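Local coordinates for protein Csc2 (PDB 4TXD) that probably binds CRISPR RNA as the Cas7-family subunit of a type I-D CRISPR complex, using an RRM-like fold, and carries a bound zinc ion, at residues A[251-256]-A[348-353]; A[107-112]-A[342-347]; A[50-55]-A[244-249]; A[99-104]-A[260-265]. All coordinates share one frame; numbering follows the deposited sequence.

Contact 1: A[251-256]-A[348-353]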
loop_
_atom_site.group_PDB
_atom_site.type_symbol
_atom_site.label_atom_id
_atom_site.label_comp_id
_atom_site.label_asym_id
_atom_site.label_seq_id
_atom_site.Cartn_x
_atom_site.Cartn_y
_atom_site.Cartn_z
ATOM N N THR A 251 0.970 12.932 -5.287
ATOM C CA THR A 251 1.821 13.471 -6.349
ATOM C C THR A 251 2.307 12.345 -7.256
ATOM O O THR A 251 2.173 11.173 -6.914
ATOM C CB THR A 251 3.039 14.184 -5.782
ATOM O OG1 THR A 251 3.833 13.232 -5.074
ATOM C CG2 THR A 251 2.618 15.310 -4.815
ATOM N N GLU A 252 2.914 12.706 -8.368
ATOM C CA GLU A 252 3.488 11.768 -9.283
ATOM C C GLU A 252 4.447 10.786 -8.646
ATOM O O GLU A 252 4.252 9.623 -8.783
ATOM C CB GLU A 252 4.113 12.484 -10.479
ATOM C CG GLU A 252 4.907 11.602 -11.405
ATOM C CD GLU A 252 5.150 12.225 -12.768
ATOM O OE1 GLU A 252 4.530 13.220 -13.132
ATOM O OE2 GLU A 252 5.956 11.677 -13.496
ATOM N N PRO A 253 5.464 11.226 -7.936
ATOM C CA PRO A 253 6.366 10.214 -7.377
ATOM C C PRO A 253 5.755 9.363 -6.259
ATOM O O PRO A 253 6.192 8.229 -6.032
ATOM C CB PRO A 253 7.540 11.039 -6.832
ATOM C CG PRO A 253 7.022 12.409 -6.675
ATOM C CD PRO A 253 5.955 12.598 -7.703
ATOM N N GLU A 254 4.777 9.911 -5.550
ATOM C CA GLU A 254 4.091 9.137 -4.522
ATOM C C GLU A 254 3.292 8.003 -5.180
ATOM O O GLU A 254 3.349 6.843 -4.741
ATOM C CB GLU A 254 3.195 10.053 -3.692
ATOM C CG GLU A 254 4.002 11.011 -2.812
ATOM C CD GLU A 254 3.151 12.098 -2.165
ATOM O OE1 GLU A 254 1.929 12.161 -2.414
ATOM O OE2 GLU A 254 3.727 12.898 -1.406
ATOM N N LEU A 255 2.575 8.344 -6.241
ATOM C CA LEU A 255 1.825 7.363 -7.003
ATOM C C LEU A 255 2.719 6.266 -7.571
ATOM O O LEU A 255 2.442 5.079 -7.405
ATOM C CB LEU A 255 1.067 8.024 -8.148
ATOM C CG LEU A 255 0.483 6.957 -9.085
ATOM C CD1 LEU A 255 -0.964 6.701 -8.751
ATOM C CD2 LEU A 255 0.640 7.342 -10.528
ATOM N N VAL A 256 3.784 6.667 -8.256
ATOM C CA VAL A 256 4.660 5.690 -8.888
ATOM C C VAL A 256 5.348 4.823 -7.852
ATOM O O VAL A 256 5.438 3.603 -8.028
ATOM C CB VAL A 256 5.712 6.364 -9.788
ATOM C CG1 VAL A 256 6.700 5.313 -10.320
ATOM C CG2 VAL A 256 5.011 7.092 -10.932
ATOM N N TRP A 348 11.096 11.513 -1.699
ATOM C CA TRP A 348 11.483 12.157 -0.458
ATOM C C TRP A 348 11.158 13.664 -0.502
ATOM O O TRP A 348 10.602 14.192 0.412
ATOM C CB TRP A 348 12.947 11.913 -0.156
ATOM C CG TRP A 348 13.291 10.876 0.815
ATOM C CD1 TRP A 348 14.020 9.786 0.576
ATOM C CD2 TRP A 348 12.990 10.846 2.204
ATOM N NE1 TRP A 348 14.191 9.066 1.689
ATOM C CE2 TRP A 348 13.565 9.692 2.718
ATOM C CE3 TRP A 348 12.287 11.682 3.067
ATOM C CZ2 TRP A 348 13.471 9.354 4.035
ATOM C CZ3 TRP A 348 12.190 11.337 4.351
ATOM C CH2 TRP A 348 12.767 10.190 4.839
ATOM N N ARG A 349 11.479 14.322 -1.598
ATOM C CA ARG A 349 11.075 15.724 -1.789
ATOM C C ARG A 349 9.572 15.910 -1.576
ATOM O O ARG A 349 9.136 16.861 -0.925
ATOM C CB ARG A 349 11.434 16.227 -3.193
ATOM C CG ARG A 349 12.910 16.568 -3.430
ATOM C CD ARG A 349 13.173 16.886 -4.913
ATOM N NE ARG A 349 12.240 17.883 -5.424
ATOM C CZ ARG A 349 11.362 17.678 -6.407
ATOM N NH1 ARG A 349 11.296 16.510 -7.027
ATOM N NH2 ARG A 349 10.549 18.654 -6.779
ATOM N N SER A 350 8.782 15.002 -2.141
ATOM C CA SER A 350 7.326 15.054 -2.009
ATOM C C SER A 350 6.869 14.819 -0.564
ATOM O O SER A 350 5.899 15.427 -0.094
ATOM C CB SER A 350 6.682 14.017 -2.930
ATOM O OG SER A 350 5.300 14.248 -3.074
ATOM N N SER A 351 7.560 13.964 0.149
ATOM C CA SER A 351 7.148 13.625 1.479
ATOM C C SER A 351 7.413 14.768 2.428
ATOM O O SER A 351 6.601 15.088 3.226
ATOM C CB SER A 351 7.841 12.378 1.986
ATOM O OG SER A 351 7.286 11.876 3.151
ATOM N N ILE A 352 8.581 15.371 2.305
ATOM C CA ILE A 352 8.929 16.462 3.185
ATOM C C ILE A 352 8.042 17.655 2.864
ATOM O O ILE A 352 7.705 18.394 3.723
ATOM C CB ILE A 352 10.429 16.777 3.142
ATOM C CG1 ILE A 352 10.834 17.597 4.336
ATOM C CG2 ILE A 352 10.775 17.436 1.843
ATOM C CD1 ILE A 352 10.806 16.802 5.605
ATOM N N ASP A 353 7.637 17.774 1.621
ATOM C CA ASP A 353 6.706 18.784 1.221
ATOM C C ASP A 353 5.370 18.625 1.942
ATOM O O ASP A 353 4.866 19.544 2.514
ATOM C CB ASP A 353 6.487 18.750 -0.267
ATOM C CG ASP A 353 5.612 19.851 -0.750
ATOM O OD1 ASP A 353 5.900 21.004 -0.473
ATOM O OD2 ASP A 353 4.642 19.561 -1.406
#

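Contact 2: A[107-112]-A[342-347]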
loop_
_atom_site.group_PDB
_atom_site.type_symbol
_atom_site.label_atom_id
_atom_site.label_comp_id
_atom_site.label_asym_id
_atom_site.label_seq_id
_atom_site.Cartn_x
_atom_site.Cartn_y
_atom_site.Cartn_z
ATOM N N GLN A 107 11.256 -0.824 3.218
ATOM C CA GLN A 107 12.477 -1.572 2.902
ATOM C C GLN A 107 13.141 -0.941 1.682
ATOM O O GLN A 107 14.368 -0.832 1.623
ATOM C CB GLN A 107 12.170 -3.062 2.679
ATOM C CG GLN A 107 13.411 -3.968 2.582
ATOM C CD GLN A 107 14.328 -3.867 3.794
ATOM O OE1 GLN A 107 13.877 -3.690 4.933
ATOM N NE2 GLN A 107 15.632 -3.968 3.549
ATOM N N LEU A 108 12.334 -0.498 0.723
ATOM C CA LEU A 108 12.852 0.173 -0.454
ATOM C C LEU A 108 13.521 1.486 -0.045
ATOM O O LEU A 108 14.572 1.835 -0.586
ATOM C CB LEU A 108 11.742 0.418 -1.480
ATOM C CG LEU A 108 11.153 -0.862 -2.106
ATOM C CD1 LEU A 108 9.981 -0.523 -2.987
ATOM C CD2 LEU A 108 12.216 -1.601 -2.921
ATOM N N LEU A 109 12.927 2.196 0.918
ATOM C CA LEU A 109 13.517 3.436 1.443
ATOM C C LEU A 109 14.850 3.178 2.119
ATOM O O LEU A 109 15.785 3.980 2.006
ATOM C CB LEU A 109 12.573 4.127 2.441
ATOM C CG LEU A 109 11.368 4.813 1.812
ATOM C CD1 LEU A 109 10.316 5.153 2.877
ATOM C CD2 LEU A 109 11.824 6.055 1.053
ATOM N N ARG A 110 14.930 2.069 2.847
ATOM C CA ARG A 110 16.185 1.697 3.478
ATOM C C ARG A 110 17.254 1.377 2.432
ATOM O O ARG A 110 18.418 1.747 2.590
ATOM C CB ARG A 110 15.981 0.518 4.410
ATOM C CG ARG A 110 15.364 0.900 5.733
ATOM C CD ARG A 110 14.890 -0.331 6.470
ATOM N NE ARG A 110 14.328 -0.005 7.775
ATOM C CZ ARG A 110 13.503 -0.805 8.447
ATOM N NH1 ARG A 110 13.133 -1.970 7.921
ATOM N NH2 ARG A 110 13.037 -0.438 9.636
ATOM N N GLU A 111 16.855 0.717 1.353
ATOM C CA GLU A 111 17.800 0.395 0.288
ATOM C C GLU A 111 18.206 1.636 -0.498
ATOM O O GLU A 111 19.334 1.722 -1.001
ATOM C CB GLU A 111 17.214 -0.668 -0.642
ATOM C CG GLU A 111 17.163 -2.043 0.037
ATOM C CD GLU A 111 16.560 -3.131 -0.840
ATOM O OE1 GLU A 111 16.258 -2.876 -2.035
ATOM O OE2 GLU A 111 16.390 -4.247 -0.310
ATOM N N TYR A 112 17.295 2.600 -0.606
ATOM C CA TYR A 112 17.629 3.870 -1.230
ATOM C C TYR A 112 18.713 4.540 -0.410
ATOM O O TYR A 112 19.738 4.988 -0.947
ATOM C CB TYR A 112 16.410 4.783 -1.346
ATOM C CG TYR A 112 16.775 6.191 -1.768
ATOM C CD1 TYR A 112 17.081 6.478 -3.093
ATOM C CD2 TYR A 112 16.816 7.235 -0.839
ATOM C CE1 TYR A 112 17.421 7.763 -3.494
ATOM C CE2 TYR A 112 17.154 8.530 -1.233
ATOM C CZ TYR A 112 17.461 8.784 -2.557
ATOM O OH TYR A 112 17.803 10.055 -2.962
ATOM N N GLY A 342 17.296 9.020 -8.585
ATOM C CA GLY A 342 16.114 8.535 -9.278
ATOM C C GLY A 342 14.808 8.933 -8.595
ATOM O O GLY A 342 14.766 9.885 -7.812
ATOM N N LEU A 343 13.741 8.197 -8.894
ATOM C CA LEU A 343 12.408 8.493 -8.356
ATOM C C LEU A 343 12.343 8.670 -6.829
ATOM O O LEU A 343 11.551 9.477 -6.337
ATOM C CB LEU A 343 11.418 7.394 -8.764
ATOM C CG LEU A 343 9.988 7.600 -8.248
ATOM C CD1 LEU A 343 9.103 8.148 -9.358
ATOM C CD2 LEU A 343 9.420 6.318 -7.664
ATOM N N PHE A 344 13.141 7.923 -6.077
ATOM C CA PHE A 344 13.003 7.984 -4.620
ATOM C C PHE A 344 13.531 9.296 -4.055
ATOM O O PHE A 344 13.216 9.662 -2.921
ATOM C CB PHE A 344 13.692 6.800 -3.938
ATOM C CG PHE A 344 12.757 5.625 -3.695
ATOM C CD1 PHE A 344 11.926 5.174 -4.711
ATOM C CD2 PHE A 344 12.698 5.000 -2.460
ATOM C CE1 PHE A 344 11.049 4.108 -4.501
ATOM C CE2 PHE A 344 11.821 3.930 -2.236
ATOM C CZ PHE A 344 10.997 3.485 -3.262
ATOM N N LYS A 345 14.322 10.013 -4.845
ATOM C CA LYS A 345 14.713 11.358 -4.460
ATOM C C LYS A 345 13.492 12.267 -4.547
ATOM O O LYS A 345 13.218 13.055 -3.640
ATOM C CB LYS A 345 15.847 11.881 -5.350
ATOM C CG LYS A 345 16.462 13.196 -4.863
ATOM C CD LYS A 345 17.511 13.704 -5.858
ATOM C CE LYS A 345 18.137 15.023 -5.408
ATOM N NZ LYS A 345 19.161 15.536 -6.376
ATOM N N ASP A 346 12.750 12.146 -5.637
ATOM C CA ASP A 346 11.564 12.960 -5.805
ATOM C C ASP A 346 10.486 12.540 -4.809
ATOM O O ASP A 346 9.690 13.368 -4.368
ATOM C CB ASP A 346 11.066 12.870 -7.232
ATOM C CG ASP A 346 12.092 13.376 -8.219
ATOM O OD1 ASP A 346 12.613 14.488 -8.001
ATOM O OD2 ASP A 346 12.400 12.655 -9.188
ATOM N N LEU A 347 10.492 11.265 -4.439
ATOM C CA LEU A 347 9.576 10.761 -3.422
ATOM C C LEU A 347 9.841 11.427 -2.070
ATOM O O LEU A 347 8.918 11.841 -1.366
ATOM C CB LEU A 347 9.703 9.243 -3.291
ATOM C CG LEU A 347 8.795 8.583 -2.248
ATOM C CD1 LEU A 347 7.306 8.712 -2.632
ATOM C CD2 LEU A 347 9.214 7.114 -1.992
#

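Contact 3: A[50-55]-A[244-249]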
loop_
_atom_site.group_PDB
_atom_site.type_symbol
_atom_site.label_atom_id
_atom_site.label_comp_id
_atom_site.label_asym_id
_atom_site.label_seq_id
_atom_site.Cartn_x
_atom_site.Cartn_y
_atom_site.Cartn_z
ATOM N N ALA A 50 -11.497 16.066 -5.464
ATOM C CA ALA A 50 -12.629 15.151 -5.553
ATOM C C ALA A 50 -12.457 14.159 -6.687
ATOM O O ALA A 50 -13.314 14.053 -7.565
ATOM C CB ALA A 50 -13.926 15.920 -5.727
ATOM N N HIS A 51 -11.332 13.451 -6.676
ATOM C CA HIS A 51 -11.143 12.323 -7.573
ATOM C C HIS A 51 -10.196 11.307 -6.964
ATOM O O HIS A 51 -9.611 11.531 -5.904
ATOM C CB HIS A 51 -10.624 12.774 -8.939
ATOM C CG HIS A 51 -9.521 13.779 -8.868
ATOM N ND1 HIS A 51 -9.692 15.097 -9.238
ATOM C CD2 HIS A 51 -8.228 13.662 -8.483
ATOM C CE1 HIS A 51 -8.553 15.746 -9.081
ATOM N NE2 HIS A 51 -7.648 14.899 -8.622
ATOM N N ARG A 52 -10.053 10.184 -7.650
ATOM C CA ARG A 52 -9.255 9.083 -7.149
ATOM C C ARG A 52 -8.688 8.314 -8.324
ATOM O O ARG A 52 -9.205 8.385 -9.445
ATOM C CB ARG A 52 -10.107 8.160 -6.265
ATOM C CG ARG A 52 -11.199 7.419 -7.036
ATOM C CD ARG A 52 -12.257 6.848 -6.114
ATOM N NE ARG A 52 -13.274 7.833 -5.772
ATOM C CZ ARG A 52 -14.032 7.776 -4.680
ATOM N NH1 ARG A 52 -13.866 6.792 -3.802
ATOM N NH2 ARG A 52 -14.943 8.714 -4.455
ATOM N N ILE A 53 -7.613 7.588 -8.059
ATOM C CA ILE A 53 -7.064 6.665 -9.022
ATOM C C ILE A 53 -7.263 5.243 -8.492
ATOM O O ILE A 53 -6.763 4.896 -7.419
ATOM C CB ILE A 53 -5.595 6.954 -9.274
ATOM C CG1 ILE A 53 -5.457 8.381 -9.839
ATOM C CG2 ILE A 53 -4.981 5.900 -10.208
ATOM C CD1 ILE A 53 -4.027 8.833 -10.025
ATOM N N GLU A 54 -8.035 4.449 -9.222
ATOM C CA GLU A 54 -8.162 3.018 -8.935
ATOM C C GLU A 54 -6.996 2.223 -9.506
ATOM O O GLU A 54 -6.618 2.418 -10.664
ATOM C CB GLU A 54 -9.454 2.453 -9.517
ATOM C CG GLU A 54 -10.719 2.855 -8.826
ATOM C CD GLU A 54 -11.925 2.343 -9.572
ATOM O OE1 GLU A 54 -12.224 2.901 -10.647
ATOM O OE2 GLU A 54 -12.566 1.381 -9.096
ATOM N N VAL A 55 -6.430 1.322 -8.705
ATOM C CA VAL A 55 -5.453 0.376 -9.223
ATOM C C VAL A 55 -5.925 -1.064 -8.961
ATOM O O VAL A 55 -6.303 -1.415 -7.838
ATOM C CB VAL A 55 -4.047 0.611 -8.620
ATOM C CG1 VAL A 55 -4.080 0.563 -7.120
ATOM C CG2 VAL A 55 -3.065 -0.405 -9.155
ATOM N N ARG A 244 -7.686 -4.497 -5.276
ATOM C CA ARG A 244 -7.957 -3.150 -5.768
ATOM C C ARG A 244 -7.589 -2.149 -4.678
ATOM O O ARG A 244 -7.829 -2.396 -3.487
ATOM C CB ARG A 244 -9.429 -2.983 -6.163
ATOM C CG ARG A 244 -9.770 -1.633 -6.828
ATOM C CD ARG A 244 -11.277 -1.452 -6.989
ATOM N NE ARG A 244 -11.885 -1.066 -5.718
ATOM C CZ ARG A 244 -12.299 0.160 -5.419
ATOM N NH1 ARG A 244 -12.220 1.142 -6.321
ATOM N NH2 ARG A 244 -12.818 0.398 -4.223
ATOM N N ALA A 245 -7.006 -1.026 -5.087
ATOM C CA ALA A 245 -6.738 0.072 -4.167
ATOM C C ALA A 245 -7.190 1.391 -4.771
ATOM O O ALA A 245 -7.234 1.545 -5.997
ATOM C CB ALA A 245 -5.260 0.124 -3.802
ATOM N N GLU A 246 -7.576 2.324 -3.905
ATOM C CA GLU A 246 -7.868 3.688 -4.337
ATOM C C GLU A 246 -6.782 4.633 -3.818
ATOM O O GLU A 246 -6.463 4.640 -2.625
ATOM C CB GLU A 246 -9.255 4.128 -3.857
ATOM C CG GLU A 246 -10.383 3.450 -4.618
ATOM C CD GLU A 246 -11.750 3.963 -4.207
ATOM O OE1 GLU A 246 -11.812 4.960 -3.452
ATOM O OE2 GLU A 246 -12.761 3.364 -4.629
ATOM N N LEU A 247 -6.191 5.390 -4.736
ATOM C CA LEU A 247 -5.073 6.284 -4.436
ATOM C C LEU A 247 -5.568 7.714 -4.613
ATOM O O LEU A 247 -6.009 8.078 -5.695
ATOM C CB LEU A 247 -3.875 6.005 -5.353
ATOM C CG LEU A 247 -2.967 4.825 -4.990
ATOM C CD1 LEU A 247 -3.738 3.512 -4.857
ATOM C CD2 LEU A 247 -1.836 4.677 -6.015
ATOM N N VAL A 248 -5.538 8.503 -3.543
ATOM C CA VAL A 248 -6.095 9.856 -3.598
ATOM C C VAL A 248 -5.074 10.913 -3.174
ATOM O O VAL A 248 -4.245 10.670 -2.297
ATOM C CB VAL A 248 -7.363 9.992 -2.700
ATOM C CG1 VAL A 248 -8.474 9.089 -3.200
ATOM C CG2 VAL A 248 -7.039 9.652 -1.269
ATOM N N ASP A 249 -5.136 12.075 -3.820
ATOM C CA ASP A 249 -4.322 13.238 -3.457
ATOM C C ASP A 249 -2.828 12.951 -3.419
ATOM O O ASP A 249 -2.094 13.527 -2.613
ATOM C CB ASP A 249 -4.787 13.795 -2.107
ATOM C CG ASP A 249 -6.204 14.311 -2.164
ATOM O OD1 ASP A 249 -6.582 14.846 -3.226
ATOM O OD2 ASP A 249 -6.943 14.169 -1.168
HETATM O O HOH W 1 -7.403 12.984 -5.388
#

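Contact 4: A[99-104]-A[260-265]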
loop_
_atom_site.group_PDB
_atom_site.type_symbol
_atom_site.label_atom_id
_atom_site.label_comp_id
_atom_site.label_asym_id
_atom_site.label_seq_id
_atom_site.Cartn_x
_atom_site.Cartn_y
_atom_site.Cartn_z
ATOM N N ALA A 99 -0.223 -3.251 5.812
ATOM C CA ALA A 99 0.960 -3.582 6.581
ATOM C C ALA A 99 2.084 -4.039 5.657
ATOM O O ALA A 99 3.211 -3.553 5.780
ATOM C CB ALA A 99 0.656 -4.646 7.608
ATOM N N VAL A 100 1.791 -4.952 4.728
ATOM C CA VAL A 100 2.887 -5.514 3.933
ATOM C C VAL A 100 3.364 -4.498 2.901
ATOM O O VAL A 100 4.565 -4.455 2.579
ATOM C CB VAL A 100 2.512 -6.852 3.217
ATOM C CG1 VAL A 100 2.166 -7.938 4.235
ATOM C CG2 VAL A 100 1.394 -6.663 2.185
ATOM N N THR A 101 2.452 -3.670 2.389
ATOM C CA THR A 101 2.829 -2.731 1.340
ATOM C C THR A 101 3.666 -1.608 1.954
ATOM O O THR A 101 4.665 -1.158 1.368
ATOM C CB THR A 101 1.611 -2.141 0.612
ATOM O OG1 THR A 101 0.834 -3.196 0.027
ATOM C CG2 THR A 101 2.048 -1.172 -0.496
ATOM N N ARG A 102 3.293 -1.173 3.131
ATOM C CA ARG A 102 4.045 -0.133 3.782
ATOM C C ARG A 102 5.383 -0.635 4.280
ATOM O O ARG A 102 6.348 0.035 4.216
ATOM C CB ARG A 102 3.217 0.568 4.849
ATOM C CG ARG A 102 3.501 0.214 6.252
ATOM C CD ARG A 102 3.531 1.454 7.119
ATOM N NE ARG A 102 2.207 1.796 7.550
ATOM C CZ ARG A 102 1.769 3.007 7.856
ATOM N NH1 ARG A 102 0.541 3.114 8.236
ATOM N NH2 ARG A 102 2.508 4.087 7.756
ATOM N N ARG A 103 5.406 -1.865 4.721
ATOM C CA ARG A 103 6.664 -2.487 5.118
ATOM C C ARG A 103 7.622 -2.619 3.921
ATOM O O ARG A 103 8.842 -2.446 4.062
ATOM C CB ARG A 103 6.396 -3.855 5.761
ATOM C CG ARG A 103 7.524 -4.364 6.637
ATOM C CD ARG A 103 8.479 -5.223 5.848
ATOM N NE ARG A 103 9.717 -5.501 6.573
ATOM C CZ ARG A 103 10.787 -4.713 6.552
ATOM N NH1 ARG A 103 10.769 -3.586 5.851
ATOM N NH2 ARG A 103 11.874 -5.051 7.233
ATOM N N GLN A 104 7.071 -2.909 2.748
ATOM C CA GLN A 104 7.875 -2.975 1.533
ATOM C C GLN A 104 8.419 -1.590 1.136
ATOM O O GLN A 104 9.601 -1.447 0.804
ATOM C CB GLN A 104 7.064 -3.583 0.380
ATOM C CG GLN A 104 7.789 -3.614 -0.984
ATOM C CD GLN A 104 9.079 -4.446 -0.993
ATOM O OE1 GLN A 104 9.389 -5.173 -0.045
ATOM N NE2 GLN A 104 9.838 -4.328 -2.078
ATOM N N TYR A 260 5.020 0.817 -7.374
ATOM C CA TYR A 260 6.262 0.049 -7.345
ATOM C C TYR A 260 6.434 -0.759 -6.062
ATOM O O TYR A 260 6.978 -1.864 -6.081
ATOM C CB TYR A 260 7.446 1.006 -7.535
ATOM C CG TYR A 260 8.814 0.373 -7.607
ATOM C CD1 TYR A 260 9.265 -0.233 -8.781
ATOM C CD2 TYR A 260 9.677 0.419 -6.517
ATOM C CE1 TYR A 260 10.531 -0.791 -8.850
ATOM C CE2 TYR A 260 10.947 -0.128 -6.584
ATOM C CZ TYR A 260 11.367 -0.731 -7.753
ATOM O OH TYR A 260 12.625 -1.275 -7.811
ATOM N N SER A 261 5.978 -0.215 -4.936
ATOM C CA SER A 261 6.058 -0.960 -3.686
ATOM C C SER A 261 5.178 -2.208 -3.770
ATOM O O SER A 261 5.554 -3.280 -3.299
ATOM C CB SER A 261 5.631 -0.086 -2.500
ATOM O OG SER A 261 6.575 0.963 -2.268
ATOM N N LEU A 262 4.002 -2.044 -4.360
ATOM C CA LEU A 262 3.074 -3.152 -4.585
ATOM C C LEU A 262 3.704 -4.214 -5.490
ATOM O O LEU A 262 3.714 -5.400 -5.175
ATOM C CB LEU A 262 1.797 -2.622 -5.221
ATOM C CG LEU A 262 0.403 -3.059 -4.794
ATOM C CD1 LEU A 262 0.339 -3.433 -3.336
ATOM C CD2 LEU A 262 -0.548 -1.914 -5.096
ATOM N N ALA A 263 4.234 -3.756 -6.618
ATOM C CA ALA A 263 4.795 -4.626 -7.648
ATOM C C ALA A 263 6.014 -5.396 -7.166
ATOM O O ALA A 263 6.356 -6.441 -7.728
ATOM C CB ALA A 263 5.153 -3.795 -8.885
ATOM N N THR A 264 6.671 -4.897 -6.122
ATOM C CA THR A 264 7.882 -5.548 -5.638
ATOM C C THR A 264 7.684 -6.380 -4.388
ATOM O O THR A 264 8.647 -6.917 -3.842
ATOM C CB THR A 264 9.010 -4.522 -5.361
ATOM O OG1 THR A 264 8.504 -3.437 -4.573
ATOM C CG2 THR A 264 9.561 -3.979 -6.682
ATOM N N LEU A 265 6.440 -6.490 -3.935
ATOM C CA LEU A 265 6.103 -7.432 -2.876
ATOM C C LEU A 265 6.494 -8.860 -3.262
ATOM O O LEU A 265 6.117 -9.348 -4.327
ATOM C CB LEU A 265 4.602 -7.391 -2.567
ATOM C CG LEU A 265 4.053 -6.214 -1.770
ATOM C CD1 LEU A 265 2.539 -6.261 -1.756
ATOM C CD2 LEU A 265 4.623 -6.282 -0.356
#

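Contact 1: A[251-256]-A[348-353]
S350 OG is gripped by two side chains of the neighbouring helix start: T251 OG1 donates to it at 2.7 Å, and S350 OG donates in turn to E254 OE2, also at 2.7 Å. The two bonds run as a chain from T251 to the carboxylate. With OG anti to its backbone N (chi1 -166°), S350 turns its hydroxyl toward T251 and E254, and OG meets OE2 from well above the carboxylate plane. T251 and E254 are themselves the capping box of helix 252-263. T251 N gives E254 OE1 a nearly straight bond of 3.1 Å (169°), whereas the return bond from E254 N to T251 OG1 is weak at 3.5 Å. Beside this polar knot P253 CG lies 4.1 Å from S350 CB. The axes of the two short helical segments cross at -115°, 9.2 Å apart, an approach that the small serine permits. R45 and R196 make salt bridges to OE2 and OE1 of E254, and R45 also pairs with D353. A buried glutamate held by one hydroxyl, a backbone N-H and two arginines is therefore likely to stay ionised, and the cap of one helix is wired directly to the flank of the other.

Contact 2: A[107-112]-A[342-347]
Where the first turn of helix 343-365 meets the C-terminal half of helix 94-115, next to the zinc site, F344 drives its ring among L108, L109 and Y112. The segment axes cross at -110° and are 11.0 Å apart, a spacing taken up by large side chains. F344 CE2 lies 3.6 Å from L108 CB, the two side chains crossing at about a right angle, and L109 N sits at the ring's edge, near its plane. L109 CD2 reaches F344 CD2 at 3.8 Å and then L347 CD2 at 4.1 Å; L347 CD2 rests over the centre of one face of the F344 ring. Y112, its CG anti to the backbone N (chi1 170°), runs alongside F344 in the opposite sense and takes F344 CB over one face, a CH-pi contact 3.9 Å from the ring centroid. Y112 OH lies 3.6 Å from K345 CB and hydrogen-bonds to P340 O. Replacing Y112 by an alanine would probably strip F344 CB of its aromatic cover and leave P340 O without this hydroxyl. L109 also approaches the zinc ligand C168, about 4 Å between side chains. No hydrogen bond spans the two segments, whose cohesion comes from apolar and CH-pi contact.

Contact 3: A[50-55]-A[244-249]
Two central strands of the antiparallel sheet, 52-61 and 240-247, pair here through regular backbone bonds and a salt-bridge network on one face. I53 with L247 and V55 with A245 are hydrogen-bonded pairs; the bonds run from I53 N to L247 O at 2.9 Å and from V55 N to A245 O at 2.8 Å, each with its return. E54 and E246 form the non-hydrogen-bonded pair between them. Their carboxylates share R244, whose NH1 reaches E54 OE2 on the anti side at 2.8 Å, while NH1 and NH2 together grip E246 OE2 end-on. The other oxygen of E246, OE1, receives R52 NH1 at 2.8 Å on its syn side, the two planes standing 86° apart. A bend in the R52 chain (chi3 84°) turns the guanidinium there. Strand order places 277-288 beyond 52-61 and 197-204 beyond 240-247, consistent with the core sheet of an RRM-like domain, and D200 of strand 197-204 takes R244 NE. On the opposite face V55 CG1 packs at 3.5 Å on A245 CB. L247 CD1 lies 3.7 Å from V55 CG1, and I53, V55 and L247 meet L255 and L259 of helix 252-263. Past the paired residues a water bridges the backbones, donating to H51 O at 2.7 Å and accepting from D249 N at 2.9 Å.

Contact 4: A[99-104]-A[260-265]
Two flat groups converge on T264: the amide of Q104, which reaches it with NE2, and the ring of Y260, which carries T264 CG2 over one face, 3.8 Å above the plane and offset toward the rim. L108 also touches the Y260 ring, and Y260 OH bonds to H337 ND1. T264 OG1 donates to Y260 O at 2.7 Å, a bond back into the last turn of the helix that ends just before it, and accepts a weak bond of 3.0 Å from Q104 NE2 (150°). Q104 CG, anti to the backbone N, lies 3.2 Å from S261 O, and the bend at chi2 (61°) then turns the amide toward T264; the Q104 and T264 side chains cross at about a right angle. Helix 94-115 thus packs along the C-terminal end of helix 252-263, and both lean on the central sheet, where F199 of strand 197-204 touches T101 and L262. With an alanine in place of Q104, T264 OG1 would probably be left without its weak donor and S261 O without the CG that packs on it. L265 packs on the other residues of the helix as well as on Q104: its CD2 lies 3.7 Å from Q104 CB and 3.5 Å from V100 O, and its CD1 meets V100 CG2 at 4.1 Å, the V100 and L265 side chains crossing at about a right angle. T101 OG1 stands 3.4 Å from L262 CD1; its polar need is met within the helix by L97 O, as that of S261 OG is by A257 O.

Helix 252-263 ties three of the contacts together: it follows strand 240-247 of contact 3, is capped in contact 1 and ends in contact 4. Contacts 1 and 2 share helix 343-365, their centres about 10 Å apart, with P253 and E254 touching L347. Contacts 2 and 4 share helix 94-115, centres about 13 Å apart, joined where L108 meets Y260, S261 and T264. Contact 3 lies farthest from contact 2, at about 22 Å between centres, and reaches contact 1 through L255 on I53 and L247. Along the chain contact 3 closes before contact 1 opens; the other pairs alternate. The sheet is thereby linked, helix by helix, to the zinc-bearing side of the protein.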